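PDB 5OIU: type IV pilus assembly protein PilF from Thermus thermophilus HB8, which binds ATP and magnesium as a hexameric AAA+ motor ATPase and probably powers the assembly of type IV pili. Local coordinates for residues C[124-128]-C[129-133]; C[132-135]-C[136-140]; C[156-159]-C[160-164]. All blocks are in the same frame, centred on the assembly; numbering follows the deposited sequence.

Contact 1: C[124-128]-C[129-133]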
loop_
_atom_site.group_PDB
_atom_site.type_symbol
_atom_site.label_atom_id
_atom_site.label_comp_id
_atom_site.label_asym_id
_atom_site.label_seq_id
_atom_site.Cartn_x
_atom_site.Cartn_y
_atom_site.Cartn_z
ATOM N N LEU C 124 25.892 5.090 31.270
ATOM C CA LEU C 124 24.749 5.574 30.510
ATOM C C LEU C 124 23.429 5.063 31.048
ATOM O O LEU C 124 22.390 5.401 30.477
ATOM C CB LEU C 124 24.859 5.170 29.042
ATOM C CG LEU C 124 25.705 6.071 28.160
ATOM C CD1 LEU C 124 25.823 5.435 26.778
ATOM C CD2 LEU C 124 25.082 7.426 28.088
ATOM N N GLY C 125 23.451 4.226 32.085
ATOM C CA GLY C 125 22.249 3.704 32.699
ATOM C C GLY C 125 21.697 2.410 32.128
ATOM O O GLY C 125 20.548 2.072 32.430
ATOM N N PHE C 126 22.468 1.664 31.327
ATOM C CA PHE C 126 21.940 0.476 30.664
ATOM C C PHE C 126 21.715 -0.655 31.653
ATOM O O PHE C 126 22.508 -0.855 32.577
ATOM C CB PHE C 126 22.894 -0.000 29.571
ATOM C CG PHE C 126 22.722 0.714 28.287
ATOM C CD1 PHE C 126 21.729 0.345 27.403
ATOM C CD2 PHE C 126 23.535 1.776 27.966
ATOM C CE1 PHE C 126 21.557 1.015 26.213
ATOM C CE2 PHE C 126 23.375 2.454 26.775
ATOM C CZ PHE C 126 22.392 2.075 25.894
ATOM N N ALA C 127 20.636 -1.413 31.448
ATOM C CA ALA C 127 20.438 -2.618 32.237
ATOM C C ALA C 127 21.557 -3.603 31.918
ATOM O O ALA C 127 22.084 -3.595 30.804
ATOM C CB ALA C 127 19.084 -3.246 31.944
ATOM N N PRO C 128 21.964 -4.439 32.881
ATOM C CA PRO C 128 23.183 -5.243 32.672
ATOM C C PRO C 128 23.180 -6.048 31.388
ATOM O O PRO C 128 24.144 -5.957 30.614
ATOM C CB PRO C 128 23.220 -6.131 33.919
ATOM C CG PRO C 128 22.609 -5.306 34.945
ATOM C CD PRO C 128 21.480 -4.564 34.264
ATOM N N GLY C 129 22.117 -6.803 31.113
ATOM C CA GLY C 129 22.126 -7.647 29.930
ATOM C C GLY C 129 22.081 -6.852 28.643
ATOM O O GLY C 129 22.805 -7.153 27.684
ATOM N N VAL C 130 21.232 -5.823 28.601
ATOM C CA VAL C 130 21.108 -5.000 27.404
ATOM C C VAL C 130 22.423 -4.307 27.094
ATOM O O VAL C 130 22.778 -4.123 25.924
ATOM C CB VAL C 130 19.953 -4.001 27.604
ATOM C CG1 VAL C 130 19.682 -3.208 26.325
ATOM C CG2 VAL C 130 18.722 -4.760 28.070
ATOM N N PHE C 131 23.182 -3.945 28.131
ATOM C CA PHE C 131 24.454 -3.257 27.929
ATOM C C PHE C 131 25.458 -4.101 27.158
ATOM O O PHE C 131 26.308 -3.549 26.462
ATOM C CB PHE C 131 25.059 -2.858 29.268
ATOM C CG PHE C 131 26.436 -2.277 29.154
ATOM C CD1 PHE C 131 26.618 -0.970 28.720
ATOM C CD2 PHE C 131 27.556 -3.035 29.480
ATOM C CE1 PHE C 131 27.901 -0.429 28.621
ATOM C CE2 PHE C 131 28.838 -2.498 29.382
ATOM C CZ PHE C 131 29.007 -1.200 28.955
ATOM N N GLU C 132 25.389 -5.426 27.279
ATOM C CA GLU C 132 26.331 -6.281 26.565
ATOM C C GLU C 132 25.974 -6.387 25.089
ATOM O O GLU C 132 26.861 -6.442 24.232
ATOM C CB GLU C 132 26.379 -7.668 27.206
ATOM C CG GLU C 132 26.766 -7.656 28.674
ATOM C CD GLU C 132 28.150 -7.058 28.928
ATOM O OE1 GLU C 132 28.988 -7.046 27.997
ATOM O OE2 GLU C 132 28.403 -6.608 30.073
ATOM N N ARG C 133 24.686 -6.425 24.766
ATOM C CA ARG C 133 24.322 -6.401 23.361
ATOM C C ARG C 133 24.570 -5.020 22.767
ATOM O O ARG C 133 24.884 -4.904 21.577
ATOM C CB ARG C 133 22.873 -6.883 23.200
ATOM C CG ARG C 133 22.592 -8.171 23.995
ATOM C CD ARG C 133 21.616 -9.143 23.311
ATOM N NE ARG C 133 20.619 -8.467 22.475
ATOM C CZ ARG C 133 19.370 -8.903 22.268
ATOM N NH1 ARG C 133 18.954 -10.033 22.838
ATOM N NH2 ARG C 133 18.531 -8.198 21.499
#

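Contact 2: C[132-135]-C[136-140]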
loop_
_atom_site.group_PDB
_atom_site.type_symbol
_atom_site.label_atom_id
_atom_site.label_comp_id
_atom_site.label_asym_id
_atom_site.label_seq_id
_atom_site.Cartn_x
_atom_site.Cartn_y
_atom_site.Cartn_z
ATOM N N GLU C 132 25.389 -5.426 27.279
ATOM C CA GLU C 132 26.331 -6.281 26.565
ATOM C C GLU C 132 25.974 -6.387 25.089
ATOM O O GLU C 132 26.861 -6.442 24.232
ATOM C CB GLU C 132 26.379 -7.668 27.206
ATOM C CG GLU C 132 26.766 -7.656 28.674
ATOM C CD GLU C 132 28.150 -7.058 28.928
ATOM O OE1 GLU C 132 28.988 -7.046 27.997
ATOM O OE2 GLU C 132 28.403 -6.608 30.073
ATOM N N ARG C 133 24.686 -6.425 24.766
ATOM C CA ARG C 133 24.322 -6.401 23.361
ATOM C C ARG C 133 24.570 -5.020 22.767
ATOM O O ARG C 133 24.884 -4.904 21.577
ATOM C CB ARG C 133 22.873 -6.883 23.200
ATOM C CG ARG C 133 22.592 -8.171 23.995
ATOM C CD ARG C 133 21.616 -9.143 23.311
ATOM N NE ARG C 133 20.619 -8.467 22.475
ATOM C CZ ARG C 133 19.370 -8.903 22.268
ATOM N NH1 ARG C 133 18.954 -10.033 22.838
ATOM N NH2 ARG C 133 18.531 -8.198 21.499
ATOM N N PHE C 134 24.536 -3.978 23.601
ATOM C CA PHE C 134 24.790 -2.614 23.137
ATOM C C PHE C 134 26.248 -2.423 22.745
ATOM O O PHE C 134 26.545 -1.874 21.672
ATOM C CB PHE C 134 24.391 -1.628 24.234
ATOM C CG PHE C 134 24.791 -0.202 23.961
ATOM C CD1 PHE C 134 24.167 0.528 22.964
ATOM C CD2 PHE C 134 25.765 0.423 24.728
ATOM C CE1 PHE C 134 24.523 1.844 22.727
ATOM C CE2 PHE C 134 26.121 1.747 24.495
ATOM C CZ PHE C 134 25.502 2.456 23.496
ATOM N N LYS C 135 27.170 -2.827 23.632
ATOM C CA LYS C 135 28.600 -2.848 23.320
ATOM C C LYS C 135 28.863 -3.618 22.033
ATOM O O LYS C 135 29.687 -3.223 21.199
ATOM C CB LYS C 135 29.378 -3.506 24.466
ATOM C CG LYS C 135 29.943 -2.581 25.520
ATOM C CD LYS C 135 30.676 -3.392 26.607
ATOM C CE LYS C 135 31.793 -4.260 26.027
ATOM N NZ LYS C 135 32.398 -5.163 27.049
ATOM N N GLU C 136 28.172 -4.735 21.868
ATOM C CA GLU C 136 28.383 -5.553 20.694
ATOM C C GLU C 136 27.892 -4.853 19.430
ATOM O O GLU C 136 28.517 -4.985 18.375
ATOM C CB GLU C 136 27.706 -6.899 20.925
ATOM C CG GLU C 136 27.611 -7.789 19.730
ATOM C CD GLU C 136 26.968 -9.102 20.100
ATOM O OE1 GLU C 136 26.763 -9.315 21.327
ATOM O OE2 GLU C 136 26.686 -9.913 19.179
ATOM N N VAL C 137 26.815 -4.070 19.509
ATOM C CA VAL C 137 26.361 -3.345 18.321
ATOM C C VAL C 137 27.387 -2.299 17.901
ATOM O O VAL C 137 27.781 -2.231 16.729
ATOM C CB VAL C 137 24.982 -2.710 18.561
ATOM C CG1 VAL C 137 24.569 -1.879 17.346
ATOM C CG2 VAL C 137 23.961 -3.780 18.830
ATOM N N ILE C 138 27.846 -1.472 18.848
ATOM C CA ILE C 138 28.743 -0.375 18.493
ATOM C C ILE C 138 30.156 -0.829 18.162
ATOM O O ILE C 138 30.947 -0.034 17.633
ATOM C CB ILE C 138 28.797 0.677 19.614
ATOM C CG1 ILE C 138 29.466 0.106 20.874
ATOM C CG2 ILE C 138 27.400 1.218 19.909
ATOM C CD1 ILE C 138 29.640 1.164 21.970
ATOM N N SER C 139 30.501 -2.081 18.455
ATOM C CA SER C 139 31.819 -2.600 18.124
ATOM C C SER C 139 31.921 -3.114 16.701
ATOM O O SER C 139 33.022 -3.440 16.266
ATOM C CB SER C 139 32.203 -3.723 19.084
ATOM O OG SER C 139 32.359 -3.185 20.379
ATOM N N LYS C 140 30.813 -3.218 15.983
ATOM C CA LYS C 140 30.847 -3.728 14.628
ATOM C C LYS C 140 31.692 -2.813 13.750
ATOM O O LYS C 140 31.784 -1.606 14.001
ATOM C CB LYS C 140 29.432 -3.833 14.067
ATOM C CG LYS C 140 28.640 -4.989 14.641
ATOM C CD LYS C 140 27.373 -5.239 13.832
ATOM C CE LYS C 140 27.161 -6.738 13.643
ATOM N NZ LYS C 140 27.573 -7.472 14.876
#

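Contact 3: C[156-159]-C[160-164]. With MG (magnesium ion), chain R; ATP (adenosine-5'-triphosphate), chain Q.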
loop_
_atom_site.group_PDB
_atom_site.type_symbol
_atom_site.label_atom_id
_atom_site.label_comp_id
_atom_site.label_asym_id
_atom_site.label_seq_id
_atom_site.Cartn_x
_atom_site.Cartn_y
_atom_site.Cartn_z
ATOM N N SER C 156 21.700 12.902 21.574
ATOM C CA SER C 156 23.055 13.379 21.340
ATOM C C SER C 156 23.993 12.985 22.481
ATOM O O SER C 156 25.161 12.654 22.251
ATOM C CB SER C 156 23.039 14.881 21.129
ATOM O OG SER C 156 22.483 15.137 19.865
ATOM N N PHE C 157 23.503 13.001 23.713
ATOM C CA PHE C 157 24.345 12.626 24.840
ATOM C C PHE C 157 24.772 11.171 24.732
ATOM O O PHE C 157 25.942 10.841 24.944
ATOM C CB PHE C 157 23.587 12.882 26.134
ATOM C CG PHE C 157 24.428 12.838 27.365
ATOM C CD1 PHE C 157 25.138 13.964 27.779
ATOM C CD2 PHE C 157 24.451 11.693 28.163
ATOM C CE1 PHE C 157 25.889 13.949 28.960
ATOM C CE2 PHE C 157 25.189 11.669 29.343
ATOM C CZ PHE C 157 25.915 12.798 29.744
ATOM N N THR C 158 23.835 10.284 24.391
ATOM C CA THR C 158 24.188 8.883 24.161
ATOM C C THR C 158 25.158 8.741 22.991
ATOM O O THR C 158 26.157 8.016 23.083
ATOM C CB THR C 158 22.916 8.068 23.909
ATOM O OG1 THR C 158 22.225 7.906 25.146
ATOM C CG2 THR C 158 23.231 6.691 23.304
ATOM N N THR C 159 24.888 9.457 21.897
ATOM C CA THR C 159 25.700 9.359 20.687
ATOM C C THR C 159 27.164 9.679 20.965
ATOM O O THR C 159 28.065 8.938 20.551
ATOM C CB THR C 159 25.136 10.300 19.627
ATOM O OG1 THR C 159 23.887 9.767 19.137
ATOM C CG2 THR C 159 26.127 10.484 18.505
ATOM N N PHE C 160 27.419 10.772 21.693
ATOM C CA PHE C 160 28.796 11.198 21.911
ATOM C C PHE C 160 29.518 10.300 22.899
ATOM O O PHE C 160 30.730 10.084 22.765
ATOM C CB PHE C 160 28.816 12.644 22.355
ATOM C CG PHE C 160 28.749 13.576 21.216
ATOM C CD1 PHE C 160 29.894 13.874 20.489
ATOM C CD2 PHE C 160 27.535 14.093 20.804
ATOM C CE1 PHE C 160 29.833 14.723 19.393
ATOM C CE2 PHE C 160 27.465 14.945 19.711
ATOM C CZ PHE C 160 28.615 15.263 19.005
ATOM N N SER C 161 28.788 9.752 23.872
ATOM C CA SER C 161 29.337 8.685 24.695
ATOM C C SER C 161 29.841 7.526 23.840
ATOM O O SER C 161 30.934 7.001 24.074
ATOM C CB SER C 161 28.274 8.205 25.670
ATOM O OG SER C 161 28.839 7.326 26.609
ATOM N N ILE C 162 29.049 7.111 22.843
ATOM C CA ILE C 162 29.480 6.066 21.917
ATOM C C ILE C 162 30.811 6.447 21.273
ATOM O O ILE C 162 31.814 5.728 21.387
ATOM C CB ILE C 162 28.402 5.819 20.848
ATOM C CG1 ILE C 162 27.124 5.259 21.475
ATOM C CG2 ILE C 162 28.952 4.926 19.727
ATOM C CD1 ILE C 162 26.092 4.849 20.454
ATOM N N LEU C 163 30.825 7.601 20.589
ATOM C CA LEU C 163 32.025 8.098 19.924
ATOM C C LEU C 163 33.212 8.197 20.885
ATOM O O LEU C 163 34.356 7.953 20.490
ATOM C CB LEU C 163 31.733 9.460 19.285
ATOM C CG LEU C 163 30.699 9.516 18.143
ATOM C CD1 LEU C 163 30.740 10.866 17.451
ATOM C CD2 LEU C 163 30.871 8.383 17.114
ATOM N N LYS C 164 32.957 8.534 22.155
ATOM C CA LYS C 164 34.030 8.530 23.148
ATOM C C LYS C 164 34.711 7.168 23.216
ATOM O O LYS C 164 35.938 7.085 23.329
ATOM C CB LYS C 164 33.485 8.920 24.517
ATOM C CG LYS C 164 34.465 9.696 25.368
ATOM C CD LYS C 164 33.779 10.232 26.627
ATOM C CE LYS C 164 34.762 10.927 27.569
ATOM N NZ LYS C 164 34.239 12.266 27.987
HETATM MG MG MG R . 20.446 16.015 20.013
HETATM P PG ATP Q . 17.464 17.122 20.786
HETATM O O1G ATP Q . 16.092 16.510 20.517
HETATM O O2G ATP Q . 18.504 16.787 19.738
HETATM O O3G ATP Q . 17.446 18.592 21.118
HETATM P PB ATP Q . 18.627 15.077 22.441
HETATM O O1B ATP Q . 17.574 14.028 22.196
HETATM O O2B ATP Q . 19.956 15.033 21.723
HETATM O O3B ATP Q . 17.983 16.532 22.203
HETATM P PA ATP Q . 20.332 15.730 24.584
HETATM O O1A ATP Q . 21.558 14.857 24.584
HETATM O O2A ATP Q . 20.429 17.107 23.973
HETATM O O3A ATP Q . 18.998 15.043 24.003
HETATM O "O5'" ATP Q . 19.975 15.858 26.142
HETATM C "C5'" ATP Q . 18.889 16.654 26.611
HETATM C "C4'" ATP Q . 19.152 16.921 28.088
HETATM O "O4'" ATP Q . 19.100 15.706 28.843
HETATM C "C3'" ATP Q . 20.539 17.507 28.264
HETATM O "O3'" ATP Q . 20.367 18.558 29.235
HETATM C "C2'" ATP Q . 21.367 16.320 28.748
HETATM O "O2'" ATP Q . 22.527 16.677 29.522
HETATM C "C1'" ATP Q . 20.341 15.471 29.502
HETATM N N9 ATP Q . 20.622 14.023 29.439
HETATM C C8 ATP Q . 20.856 13.332 28.301
HETATM N N7 ATP Q . 21.067 12.017 28.568
HETATM C C5 ATP Q . 20.979 11.846 29.896
HETATM C C6 ATP Q . 21.102 10.701 30.826
HETATM N N6 ATP Q . 21.380 9.451 30.375
HETATM N N1 ATP Q . 20.928 10.942 32.142
HETATM C C2 ATP Q . 20.650 12.182 32.593
HETATM N N3 ATP Q . 20.522 13.270 31.806
HETATM C C4 ATP Q . 20.674 13.172 30.468
HETATM O O HOH W 1 20.864 17.441 21.355
HETATM O O HOH W 2 21.250 17.194 18.430
HETATM O O HOH W 3 19.831 14.941 18.533
#

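Contact 1: C[124-128]-C[129-133]
Ala127 and Phe131 are joined by an i to i+4 bond at the beginning of helix 128-138: Phe131 N donates to Ala127 O over 2.9 Å, and the amide lies almost in line with the carbonyl, at a C=O...N angle of 172°. A second, weak bond runs from the same amide to Pro128 O. Ala127 still has extended backbone angles, whereas Pro128 already has helical ones. A proline suits this position, since it has no amide hydrogen to give and its ring restricts phi.

The side-chain contact is made chiefly by the CB methylenes of Phe126 and Phe131, whose side chains cross at about a right angle. The two CB atoms meet at 3.6 Å, and Phe126 CB sits at the edge of the Phe131 ring, 3.9 Å from its CD1. With its CG anti to the backbone N (chi1 174°), Phe131 carries its ring away from 124-128, towards Ile121 and Glu122. Val130 uses both branches: CG1 lies 4.2 Å from Phe126 CD1, while CG2 approaches Ala127 CB. Beyond the two segments the Phe126 ring stacks with those of His332 and Phe134, and Ala127 rests on Asp369 and Tyr372 of helix 366-374.

The Ala127 carbonyl is thus satisfied by a near-axial amide, while the apolar contacts among Phe126, Ala127, Val130 and Phe131 probably help to set the direction in which the chain enters the helix.

Contact 2: C[132-135]-C[136-140]
Phe134 and Ile138, one helical turn apart, meet through a pair of complementary torsions. The Phe134 ring swings out with CG anti to the backbone N (chi1 171°), while Ile138 places CG1 between its own N and carbonyl carbon (chi1 67°), which sends CG2 over one face of the ring, 4.1 Å from Phe134 CE1. Ile138 CG1 is thereby brought to 3.4 Å from Lys135 O.

That carbonyl also receives the hydroxyl of Ser139: OG folds back beside its own backbone N and donates to Lys135 O over 2.8 Å, supplementing a weak bond from Ser139 N to the same oxygen. The hydroxyl thus adds a second, shorter bond to this carbonyl. Upstream, Ile138 N gives Phe134 O a nearly straight bond of 3.1 Å, at an N-H...O angle of 167°, and Val137 N reaches Arg133 O over 2.9 Å.

Helix 128-138 is amphipathic here. Glu132 and Glu136 lie on its exposed side, whereas Phe134, Val137 and Ile138 all press on Phe145 of strand 143-148. Phe134 and Ile138 also touch Ile162 of helix 155-166, and Val137 meets Val336 of strand 328-336.

Contact 3: C[156-159]-C[160-164]
Ser156 and Phe160 are linked along helix 155-166, and Ser156 also binds the metal at the helix's start. Its OG coordinates magnesium at 2.2 Å, and ATP O2G, ATP O2B and three waters bring the number of ligands to six. Water 1 also donates to ATP O2A and ATP O3B, tying the metal shell to the phosphate chain. The OG points back beside the backbone N (chi1 -73°), so that Ser156 N and OG serve the same corner of the nucleotide: N donates to ATP O2B over 2.8 Å while OG holds the ion. Phe157 N reaches ATP O1A, also over 2.8 Å, and the Phe157 side chain lies against the adenine, with CD2 3.4 Å from ATP N7.

Behind this first shell the helix fixes these donors. Phe160 N donates to Ser156 O over 3.0 Å, and the same oxygen lies in the plane of the Phe160 ring at its edge, 3.1 Å from CD2. Ser161 N bonds to Phe157 O, while Ile162 N meets Thr158 O in the carbonyl plane. Farther out, Thr158 OG1 bonds to Gln275 OE1, Thr159 OG1 to Lys155 O and Ser161 OG to Pro119 O; Thr159, Ile162 and Leu163 pack on strand 238-243.

Ser156 closes the P-loop (Walker A) motif, and 156-164 runs along the helix that follows the loop. Gly152 N, Gly154 N and Lys155 NZ also bond ATP, and the helix dipole, magnesium and Lys155 probably together stabilise the phosphate charge.

Overall arrangement
The three contacts lie on two neighbouring helices, 128-138 and 155-166, and the loop that leads into the first. Contact 3 holds ATP and magnesium directly; between nearest atoms, the Phe126 side chain of contact 1 is about 8 Å from ATP and the Phe134 side chain of contact 2 about 11 Å. Contacts 1 and 2 are successive parts of helix 128-138 and its lead-in, their centres 10 Å apart, joined by Phe126 CE2 and Phe134 CE2 at 3.6 Å. Both also touch the P-loop helix: Leu124 CD1 lies 3.6 Å from Ser161 OG, and Phe134 CZ makes an apolar contact with Ile162 CG1 at 3.8 Å. Packing from the lead-in loop and from helix 128-138 thus reaches helix 155-166.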